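Local coordinates for putative uncharacterized protein (Streptococcus pyogenes serotype M1, PDB 3VZH) that is a Cas5d-family endoribonuclease of a CRISPR immune system and probably cuts precursor transcripts into crRNA, at residues F103-D108 / A119-I124; I45-Y50 / F55-T60; A18-P23 / V95-K100. One frame throughout, in Å; residues are numbered along the deposited sequence.

From the N terminus, strand 9-15 leads into residues 18-23, the first half of contact 3. Helix 39-49 follows, and contact 2 closes the tight connection between its C-terminal end and strand 55-64. The chain then returns at 95-100 to complete contact 3, a long loop that contains contact 2 whole. Contact 1 comes next in series, closing the connection between the far end of the same strand 95-105 and helix 118-130; no loops cross. Because strands 55-64 and 95-105 are neighbours, all three contacts meet one RRM-like sheet: contacts 1 and 2 touch each other and join helices 39-49 and 118-130 to the sheet, whereas contact 3 packs the segment before helix 39-49 against strand 95-105.

Contact 1: residues F103-D108 / A119-I124; sequences FVWNED and AKHEAI
Phe103 and His121 are brought together by different first torsions: the phenyl CG of Phe103 sits between its backbone N and carbonyl carbon (chi1 60°), while CG of His121 lies anti to the carbonyl carbon, beside the backbone N (chi1 -68°). The two side chains cross at about a right angle, and Phe103 CZ comes 3.7 Å from His121 CB. The same rim of the phenyl meets the next residue of the helix: Glu122 N lies close to the ring plane, 3.8 Å from Phe103 CZ, and the methylene Glu122 CG is 3.9 Å from Phe103 CZ. A large flat apolar residue suits this place, because it spans the gap between strand and helix, whose axes come no closer than 11.0 Å. The topology is that of the second half of an RRM-like, ferredoxin-type fold, in which strand 95-105 is followed by helix 118-130 packed on one face of the antiparallel sheet. Further along the strand, Trp105 offers its six-membered ring to His121 rim to rim, with planes at 65° and Trp105 CZ3 3.8 Å from His121 CD2. Neither ring lies over the other, and the indole itself is stacked on Tyr4. The imidazole is held by both nitrogens, ND1 in a hydrogen bond with Tyr50 OH and NE2 with the backbone oxygen of Asp115, which fixes its rotation and leaves its carbon edge to the indole. The carboxylate of Glu122 is likewise engaged, OE1 with the backbone N of Arg7, so CG packs on the phenyl while the carboxylate turns to Arg7. Beyond the strand, Asn106 OD1 accepts from Asp108 N at 2.9 Å, an Asx turn that bends the chain as it leaves the sheet.

Contact 2: residues I45-Y50 / F55-T60; sequences IVDAIY and FTNIVT
Helix residues 45-49 and strand residues 55-60 run at 138° to each other with axes 9.0 Å apart at their closest, Asp47 and Asn57 having the nearest CA atoms. With CG beside its backbone N, the amide of Asn57 is carried to the end of the helix, where it donates both hydrogens of ND2. One bond runs to Asp47 OD1 (2.9 Å, 167° at the hydrogen), using the anti lone pair of that oxygen; the other runs to the backbone Tyr50 O (3.2 Å), nearly along the C=O axis. Both acceptors lie in the amide plane. A water bridges the same pair of residues, donating to Asp47 OD1 and accepting from Asn57 N. On one flank, beta-branched Val46 presents CG2 to Asn57 CB (3.6 Å) and Val59 CG2 (3.7 Å), compact methyls that fit between helix and sheet. On the other, Tyr50 has left helical geometry, and Phe55 brings CZ over one face of its ring, 3.5 Å from Tyr50 CE2, the planes inclined at 58°. This is the first helix-to-strand return of the RRM-like fold. With two in-plane bonds the amide can hardly rotate, and the buried ND2 is satisfied; Asp47 OD1, taking a hydrogen from Asn57 and one from water, probably has its negative charge partly offset.

Contact 3: residues A18-P23 / V95-K100; sequences ALFTNP and VVYLIK
Ala18 meets Val95 where the short strand 17-18 ends and strand 95-105, a middle strand of the RRM-like sheet, begins. The segment 18-23 opens the connection from this fold's first strand toward helix 39-49, and its early residues are laid against the first residues of strand 95-105. Ala18 is still paired through its backbone with Leu92 of a second, three-stranded sheet; its single methyl, CB, lies 4.1 Å from Val95 CG2, and a small residue suits a spot where the two backbones approach to 7.2 Å between Ala18 CA and Val95 CA. Phe20 turns back to the strand, its CG anti to the carbonyl carbon (chi1 -63°), and approaches Tyr97, whose side chain comes from the opposite direction. Two long flat side chains, both buried, can bridge the wider gap here between loop and strand. The centroids are 6.0 Å apart and the planes inclined at 61°, so the rings meet obliquely, with Phe20 CE2 also 3.9 Å from Tyr97 CE2. Leu92 touches both rings, and Ala41 of helix 39-49 adds to the apolar surroundings of Phe20. The backbone N of Phe20 is hydrogen-bonded to Ser33 OG. At the phenyl edge, near the ring plane, Tyr97 OH lies 3.5 Å from Phe20 CE2.

Contact 1: residues F103-D108 / A119-I124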
loop_
_atom_site.group_PDB
_atom_site.type_symbol
_atom_site.label_atom_id
_atom_site.label_comp_id
_atom_site.label_asym_id
_atom_site.label_seq_id
_atom_site.Cartn_x
_atom_site.Cartn_y
_atom_site.Cartn_z
ATOM N N PHE A 103 -12.559 0.394 -1.072
ATOM C CA PHE A 103 -12.905 0.237 0.334
ATOM C C PHE A 103 -14.197 -0.545 0.521
ATOM O O PHE A 103 -15.005 -0.652 -0.401
ATOM C CB PHE A 103 -12.955 1.571 1.081
ATOM C CG PHE A 103 -13.953 2.579 0.555
ATOM C CD1 PHE A 103 -13.485 3.652 -0.249
ATOM C CD2 PHE A 103 -15.303 2.504 0.894
ATOM C CE1 PHE A 103 -14.380 4.599 -0.726
ATOM C CE2 PHE A 103 -16.190 3.474 0.450
ATOM C CZ PHE A 103 -15.724 4.515 -0.370
ATOM N N VAL A 104 -14.352 -1.090 1.715
ATOM C CA VAL A 104 -15.568 -1.836 2.126
ATOM C C VAL A 104 -15.993 -1.309 3.517
ATOM O O VAL A 104 -15.199 -0.619 4.178
ATOM C CB VAL A 104 -15.250 -3.374 2.250
ATOM C CG1 VAL A 104 -14.757 -3.922 0.912
ATOM C CG2 VAL A 104 -14.275 -3.616 3.385
ATOM N N TRP A 105 -17.224 -1.596 3.974
ATOM C CA TRP A 105 -17.600 -1.064 5.321
ATOM C C TRP A 105 -16.836 -1.829 6.329
ATOM O O TRP A 105 -16.538 -3.070 6.167
ATOM C CB TRP A 105 -19.162 -1.148 5.548
ATOM C CG TRP A 105 -19.951 -0.372 4.483
ATOM C CD1 TRP A 105 -21.052 -0.829 3.714
ATOM C CD2 TRP A 105 -19.704 1.002 4.009
ATOM N NE1 TRP A 105 -21.470 0.147 2.848
ATOM C CE2 TRP A 105 -20.723 1.273 2.973
ATOM C CE3 TRP A 105 -18.779 2.011 4.335
ATOM C CZ2 TRP A 105 -20.778 2.502 2.298
ATOM C CZ3 TRP A 105 -18.892 3.247 3.728
ATOM C CH2 TRP A 105 -19.808 3.455 2.638
ATOM N N ASN A 106 -16.509 -1.123 7.427
ATOM C CA ASN A 106 -15.758 -1.706 8.515
ATOM C C ASN A 106 -16.745 -2.436 9.464
ATOM O O ASN A 106 -17.456 -1.788 10.222
ATOM C CB ASN A 106 -14.976 -0.594 9.257
ATOM C CG ASN A 106 -14.197 -1.101 10.462
ATOM O OD1 ASN A 106 -14.130 -2.309 10.703
ATOM N ND2 ASN A 106 -13.589 -0.201 11.212
ATOM N N GLU A 107 -16.743 -3.789 9.444
ATOM C CA GLU A 107 -17.698 -4.563 10.248
ATOM C C GLU A 107 -17.277 -4.623 11.703
ATOM O O GLU A 107 -18.007 -5.154 12.587
ATOM C CB GLU A 107 -17.948 -5.990 9.683
ATOM C CG GLU A 107 -18.714 -5.957 8.379
ATOM C CD GLU A 107 -20.087 -5.268 8.476
ATOM O OE1 GLU A 107 -20.663 -5.033 7.432
ATOM O OE2 GLU A 107 -20.633 -4.949 9.546
ATOM N N ASP A 108 -16.114 -4.062 11.996
ATOM C CA ASP A 108 -15.750 -3.858 13.411
ATOM C C ASP A 108 -16.371 -2.584 13.964
ATOM O O ASP A 108 -16.229 -2.285 15.157
ATOM C CB ASP A 108 -14.244 -3.773 13.575
ATOM C CG ASP A 108 -13.550 -5.070 13.271
ATOM O OD1 ASP A 108 -14.200 -6.105 13.418
ATOM O OD2 ASP A 108 -12.356 -5.043 12.887
ATOM N N ALA A 119 -21.854 7.333 -1.832
ATOM C CA ALA A 119 -21.560 8.500 -2.691
ATOM C C ALA A 119 -20.717 9.506 -1.936
ATOM O O ALA A 119 -19.819 10.125 -2.526
ATOM C CB ALA A 119 -22.846 9.153 -3.217
ATOM N N LYS A 120 -21.014 9.671 -0.647
ATOM C CA LYS A 120 -20.257 10.600 0.196
ATOM C C LYS A 120 -18.773 10.177 0.233
ATOM O O LYS A 120 -17.857 10.963 -0.000
ATOM C CB LYS A 120 -20.772 10.599 1.641
ATOM C CG LYS A 120 -19.986 11.546 2.602
ATOM C CD LYS A 120 -20.359 11.256 4.080
ATOM C CE LYS A 120 -19.482 11.961 5.114
ATOM N NZ LYS A 120 -19.995 11.696 6.485
ATOM N N HIS A 121 -18.542 8.923 0.607
ATOM C CA HIS A 121 -17.138 8.491 0.811
ATOM C C HIS A 121 -16.370 8.325 -0.458
ATOM O O HIS A 121 -15.140 8.603 -0.460
ATOM C CB HIS A 121 -17.064 7.253 1.661
ATOM C CG HIS A 121 -17.491 7.497 3.070
ATOM N ND1 HIS A 121 -16.865 8.375 3.877
ATOM C CD2 HIS A 121 -18.573 7.012 3.789
ATOM C CE1 HIS A 121 -17.398 8.364 5.099
ATOM N NE2 HIS A 121 -18.498 7.568 5.050
ATOM N N GLU A 122 -17.027 7.888 -1.521
ATOM C CA GLU A 122 -16.365 7.878 -2.854
ATOM C C GLU A 122 -15.973 9.270 -3.347
ATOM O O GLU A 122 -14.843 9.444 -3.842
ATOM C CB GLU A 122 -17.180 7.148 -3.935
ATOM C CG GLU A 122 -17.309 5.634 -3.761
ATOM C CD GLU A 122 -17.733 4.955 -5.068
ATOM O OE1 GLU A 122 -17.647 3.729 -5.191
ATOM O OE2 GLU A 122 -18.158 5.664 -6.011
ATOM N N ALA A 123 -16.824 10.277 -3.115
ATOM C CA ALA A 123 -16.506 11.659 -3.521
ATOM C C ALA A 123 -15.339 12.263 -2.782
ATOM O O ALA A 123 -14.421 12.863 -3.373
ATOM C CB ALA A 123 -17.758 12.580 -3.461
ATOM N N ILE A 124 -15.351 12.049 -1.467
ATOM C CA ILE A 124 -14.267 12.505 -0.642
ATOM C C ILE A 124 -12.973 11.817 -0.971
ATOM O O ILE A 124 -11.900 12.462 -0.987
ATOM C CB ILE A 124 -14.644 12.346 0.833
ATOM C CG1 ILE A 124 -15.872 13.235 1.080
ATOM C CG2 ILE A 124 -13.506 12.830 1.752
ATOM C CD1 ILE A 124 -16.293 13.249 2.528
#

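Contact 2: residues I45-Y50 / F55-T60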
loop_
_atom_site.group_PDB
_atom_site.type_symbol
_atom_site.label_atom_id
_atom_site.label_comp_id
_atom_site.label_asym_id
_atom_site.label_seq_id
_atom_site.Cartn_x
_atom_site.Cartn_y
_atom_site.Cartn_z
ATOM N N ILE A 45 -0.265 4.267 3.442
ATOM C CA ILE A 45 -0.327 5.348 2.491
ATOM C C ILE A 45 -1.771 5.651 2.061
ATOM O O ILE A 45 -2.200 6.855 2.101
ATOM C CB ILE A 45 0.526 4.954 1.285
ATOM C CG1 ILE A 45 2.064 5.074 1.679
ATOM C CG2 ILE A 45 0.240 5.864 0.120
ATOM C CD1 ILE A 45 2.987 4.334 0.660
ATOM N N VAL A 46 -2.546 4.609 1.762
ATOM C CA VAL A 46 -3.948 4.873 1.403
ATOM C C VAL A 46 -4.726 5.421 2.589
ATOM O O VAL A 46 -5.509 6.317 2.448
ATOM C CB VAL A 46 -4.642 3.664 0.679
ATOM C CG1 VAL A 46 -3.822 3.299 -0.569
ATOM C CG2 VAL A 46 -4.875 2.472 1.644
ATOM N N ASP A 47 -4.512 4.930 3.800
ATOM C CA ASP A 47 -5.198 5.576 4.879
ATOM C C ASP A 47 -4.766 7.018 5.163
ATOM O O ASP A 47 -5.533 7.778 5.767
ATOM C CB ASP A 47 -4.900 4.793 6.186
ATOM C CG ASP A 47 -5.513 3.404 6.227
ATOM O OD1 ASP A 47 -6.395 3.070 5.414
ATOM O OD2 ASP A 47 -5.153 2.670 7.211
ATOM N N ALA A 48 -3.527 7.397 4.811
ATOM C CA ALA A 48 -3.132 8.794 4.950
ATOM C C ALA A 48 -3.859 9.621 3.888
ATOM O O ALA A 48 -4.028 10.837 4.060
ATOM C CB ALA A 48 -1.614 8.931 4.757
ATOM N N ILE A 49 -4.217 9.007 2.783
ATOM C CA ILE A 49 -4.998 9.794 1.810
ATOM C C ILE A 49 -6.387 10.166 2.356
ATOM O O ILE A 49 -6.774 11.365 2.376
ATOM C CB ILE A 49 -5.104 9.015 0.511
ATOM C CG1 ILE A 49 -3.666 8.812 -0.011
ATOM C CG2 ILE A 49 -6.057 9.693 -0.497
ATOM C CD1 ILE A 49 -3.637 8.116 -1.382
ATOM N N TYR A 50 -7.114 9.156 2.813
ATOM C CA TYR A 50 -8.420 9.378 3.452
ATOM C C TYR A 50 -8.750 8.173 4.325
ATOM O O TYR A 50 -8.723 7.015 3.842
ATOM C CB TYR A 50 -9.484 9.565 2.367
ATOM C CG TYR A 50 -10.912 9.746 2.853
ATOM C CD1 TYR A 50 -11.212 10.511 4.010
ATOM C CD2 TYR A 50 -11.949 9.194 2.131
ATOM C CE1 TYR A 50 -12.547 10.671 4.415
ATOM C CE2 TYR A 50 -13.270 9.324 2.551
ATOM C CZ TYR A 50 -13.544 10.085 3.682
ATOM O OH TYR A 50 -14.880 10.258 4.085
ATOM N N PHE A 55 -15.163 2.894 7.138
ATOM C CA PHE A 55 -14.749 1.919 6.143
ATOM C C PHE A 55 -13.275 1.491 6.332
ATOM O O PHE A 55 -12.518 2.052 7.198
ATOM C CB PHE A 55 -15.008 2.508 4.711
ATOM C CG PHE A 55 -14.182 3.773 4.390
ATOM C CD1 PHE A 55 -14.761 5.078 4.568
ATOM C CD2 PHE A 55 -12.853 3.683 3.891
ATOM C CE1 PHE A 55 -14.017 6.241 4.267
ATOM C CE2 PHE A 55 -12.099 4.833 3.606
ATOM C CZ PHE A 55 -12.692 6.113 3.799
ATOM N N THR A 56 -12.937 0.430 5.612
ATOM C CA THR A 56 -11.607 -0.124 5.623
ATOM C C THR A 56 -11.080 -0.078 4.181
ATOM O O THR A 56 -11.631 -0.701 3.262
ATOM C CB THR A 56 -11.677 -1.603 5.998
ATOM O OG1 THR A 56 -12.264 -1.673 7.298
ATOM C CG2 THR A 56 -10.205 -2.251 5.967
ATOM N N ASN A 57 -9.909 0.557 4.013
ATOM C CA ASN A 57 -9.270 0.527 2.679
ATOM C C ASN A 57 -8.579 -0.846 2.461
ATOM O O ASN A 57 -7.893 -1.352 3.382
ATOM C CB ASN A 57 -8.194 1.622 2.662
ATOM C CG ASN A 57 -8.814 3.005 2.579
ATOM O OD1 ASN A 57 -9.746 3.240 1.779
ATOM N ND2 ASN A 57 -8.279 3.933 3.340
ATOM N N ILE A 58 -8.744 -1.343 1.247
ATOM C CA ILE A 58 -8.249 -2.663 0.825
ATOM C C ILE A 58 -7.343 -2.457 -0.350
ATOM O O ILE A 58 -7.832 -2.172 -1.492
ATOM C CB ILE A 58 -9.397 -3.591 0.377
ATOM C CG1 ILE A 58 -10.495 -3.806 1.480
ATOM C CG2 ILE A 58 -8.836 -4.963 -0.030
ATOM C CD1 ILE A 58 -9.948 -4.186 2.850
ATOM N N VAL A 59 -6.051 -2.627 -0.133
ATOM C CA VAL A 59 -5.084 -2.441 -1.244
ATOM C C VAL A 59 -5.019 -3.763 -2.006
ATOM O O VAL A 59 -4.708 -4.811 -1.405
ATOM C CB VAL A 59 -3.655 -2.037 -0.767
ATOM C CG1 VAL A 59 -2.680 -2.070 -1.965
ATOM C CG2 VAL A 59 -3.698 -0.578 -0.192
ATOM N N THR A 60 -5.286 -3.740 -3.302
ATOM C CA THR A 60 -5.365 -5.053 -3.993
ATOM C C THR A 60 -4.180 -5.325 -4.919
ATOM O O THR A 60 -3.869 -6.503 -5.240
ATOM C CB THR A 60 -6.647 -5.223 -4.810
ATOM O OG1 THR A 60 -6.733 -4.194 -5.808
ATOM C CG2 THR A 60 -7.858 -5.221 -3.867
HETATM O O HOH W 1 -8.792 1.947 6.309
#

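Contact 3: residues A18-P23 / V95-K100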
loop_
_atom_site.group_PDB
_atom_site.type_symbol
_atom_site.label_atom_id
_atom_site.label_comp_id
_atom_site.label_asym_id
_atom_site.label_seq_id
_atom_site.Cartn_x
_atom_site.Cartn_y
_atom_site.Cartn_z
ATOM N N ALA A 18 12.657 5.473 0.134
ATOM C CA ALA A 18 11.642 4.621 0.779
ATOM C C ALA A 18 12.380 3.633 1.671
ATOM O O ALA A 18 13.554 3.279 1.398
ATOM C CB ALA A 18 10.770 3.868 -0.256
ATOM N N LEU A 19 11.712 3.229 2.742
ATOM C CA LEU A 19 12.276 2.240 3.667
ATOM C C LEU A 19 11.137 1.360 4.116
ATOM O O LEU A 19 10.420 1.706 5.082
ATOM C CB LEU A 19 12.937 2.889 4.891
ATOM C CG LEU A 19 13.556 1.955 5.941
ATOM C CD1 LEU A 19 14.623 1.125 5.243
ATOM C CD2 LEU A 19 14.179 2.690 7.151
ATOM N N PHE A 20 11.034 0.175 3.523
ATOM C CA PHE A 20 9.927 -0.760 3.896
ATOM C C PHE A 20 10.500 -1.842 4.778
ATOM O O PHE A 20 11.268 -2.663 4.327
ATOM C CB PHE A 20 9.379 -1.337 2.576
ATOM C CG PHE A 20 8.784 -0.278 1.712
ATOM C CD1 PHE A 20 7.785 0.560 2.222
ATOM C CD2 PHE A 20 9.178 -0.100 0.389
ATOM C CE1 PHE A 20 7.230 1.556 1.482
ATOM C CE2 PHE A 20 8.576 0.917 -0.364
ATOM C CZ PHE A 20 7.601 1.716 0.184
ATOM N N THR A 21 10.188 -1.858 6.066
ATOM C CA THR A 21 10.893 -2.850 6.879
ATOM C C THR A 21 9.948 -4.008 7.306
ATOM O O THR A 21 8.718 -4.016 7.007
ATOM C CB THR A 21 11.486 -2.175 8.117
ATOM O OG1 THR A 21 10.414 -1.499 8.775
ATOM C CG2 THR A 21 12.503 -1.144 7.655
ATOM N N ASN A 22 10.535 -4.935 8.060
ATOM C CA ASN A 22 9.839 -6.055 8.633
ATOM C C ASN A 22 9.751 -5.772 10.128
ATOM O O ASN A 22 10.766 -5.859 10.792
ATOM C CB ASN A 22 10.647 -7.342 8.402
ATOM C CG ASN A 22 10.156 -8.509 9.252
ATOM O OD1 ASN A 22 9.081 -8.454 9.861
ATOM N ND2 ASN A 22 10.952 -9.558 9.314
ATOM N N PRO A 23 8.564 -5.354 10.635
ATOM C CA PRO A 23 8.469 -5.129 12.074
ATOM C C PRO A 23 8.462 -6.471 12.837
ATOM O O PRO A 23 7.423 -7.124 12.936
ATOM C CB PRO A 23 7.151 -4.330 12.238
ATOM C CG PRO A 23 6.746 -3.914 10.857
ATOM C CD PRO A 23 7.328 -4.955 9.936
ATOM N N VAL A 95 11.666 6.024 -6.297
ATOM C CA VAL A 95 10.589 5.008 -6.374
ATOM C C VAL A 95 9.347 5.661 -6.943
ATOM O O VAL A 95 9.086 6.886 -6.666
ATOM C CB VAL A 95 10.312 4.341 -5.003
ATOM C CG1 VAL A 95 11.610 3.624 -4.510
ATOM C CG2 VAL A 95 9.767 5.352 -3.947
ATOM N N VAL A 96 8.622 4.891 -7.809
ATOM C CA VAL A 96 7.266 5.259 -8.282
ATOM C C VAL A 96 6.405 4.008 -8.141
ATOM O O VAL A 96 6.792 2.940 -8.547
ATOM C CB VAL A 96 7.282 5.673 -9.764
ATOM C CG1 VAL A 96 5.838 5.766 -10.231
ATOM C CG2 VAL A 96 8.014 7.010 -10.040
ATOM N N TYR A 97 5.236 4.103 -7.509
ATOM C CA TYR A 97 4.354 2.922 -7.289
ATOM C C TYR A 97 2.973 3.367 -7.654
ATOM O O TYR A 97 2.541 4.521 -7.255
ATOM C CB TYR A 97 4.308 2.546 -5.813
ATOM C CG TYR A 97 5.656 2.145 -5.276
ATOM C CD1 TYR A 97 6.328 1.033 -5.798
ATOM C CD2 TYR A 97 6.241 2.852 -4.261
ATOM C CE1 TYR A 97 7.616 0.693 -5.305
ATOM C CE2 TYR A 97 7.498 2.519 -3.765
ATOM C CZ TYR A 97 8.156 1.422 -4.290
ATOM O OH TYR A 97 9.400 1.104 -3.778
ATOM N N LEU A 98 2.262 2.565 -8.442
ATOM C CA LEU A 98 0.883 2.880 -8.689
ATOM C C LEU A 98 0.090 1.878 -7.838
ATOM O O LEU A 98 0.337 0.609 -7.910
ATOM C CB LEU A 98 0.570 2.731 -10.214
ATOM C CG LEU A 98 1.624 3.326 -11.127
ATOM C CD1 LEU A 98 1.094 3.108 -12.543
ATOM C CD2 LEU A 98 1.800 4.842 -10.908
ATOM N N ILE A 99 -0.879 2.365 -7.054
ATOM C CA ILE A 99 -1.596 1.517 -6.122
ATOM C C ILE A 99 -3.057 1.466 -6.653
ATOM O O ILE A 99 -3.656 2.515 -6.918
ATOM C CB ILE A 99 -1.607 2.141 -4.696
ATOM C CG1 ILE A 99 -0.163 2.460 -4.243
ATOM C CG2 ILE A 99 -2.242 1.189 -3.664
ATOM C CD1 ILE A 99 -0.065 3.180 -2.875
ATOM N N LYS A 100 -3.610 0.274 -6.670
ATOM C CA LYS A 100 -5.052 0.015 -6.929
ATOM C C LYS A 100 -5.667 -0.401 -5.599
ATOM O O LYS A 100 -5.135 -1.292 -4.929
ATOM C CB LYS A 100 -5.161 -1.097 -7.952
ATOM C CG LYS A 100 -6.606 -1.502 -8.231
ATOM C CD LYS A 100 -6.632 -2.679 -9.250
ATOM C CE LYS A 100 -8.094 -3.076 -9.550
ATOM N NZ LYS A 100 -8.134 -4.326 -10.404
#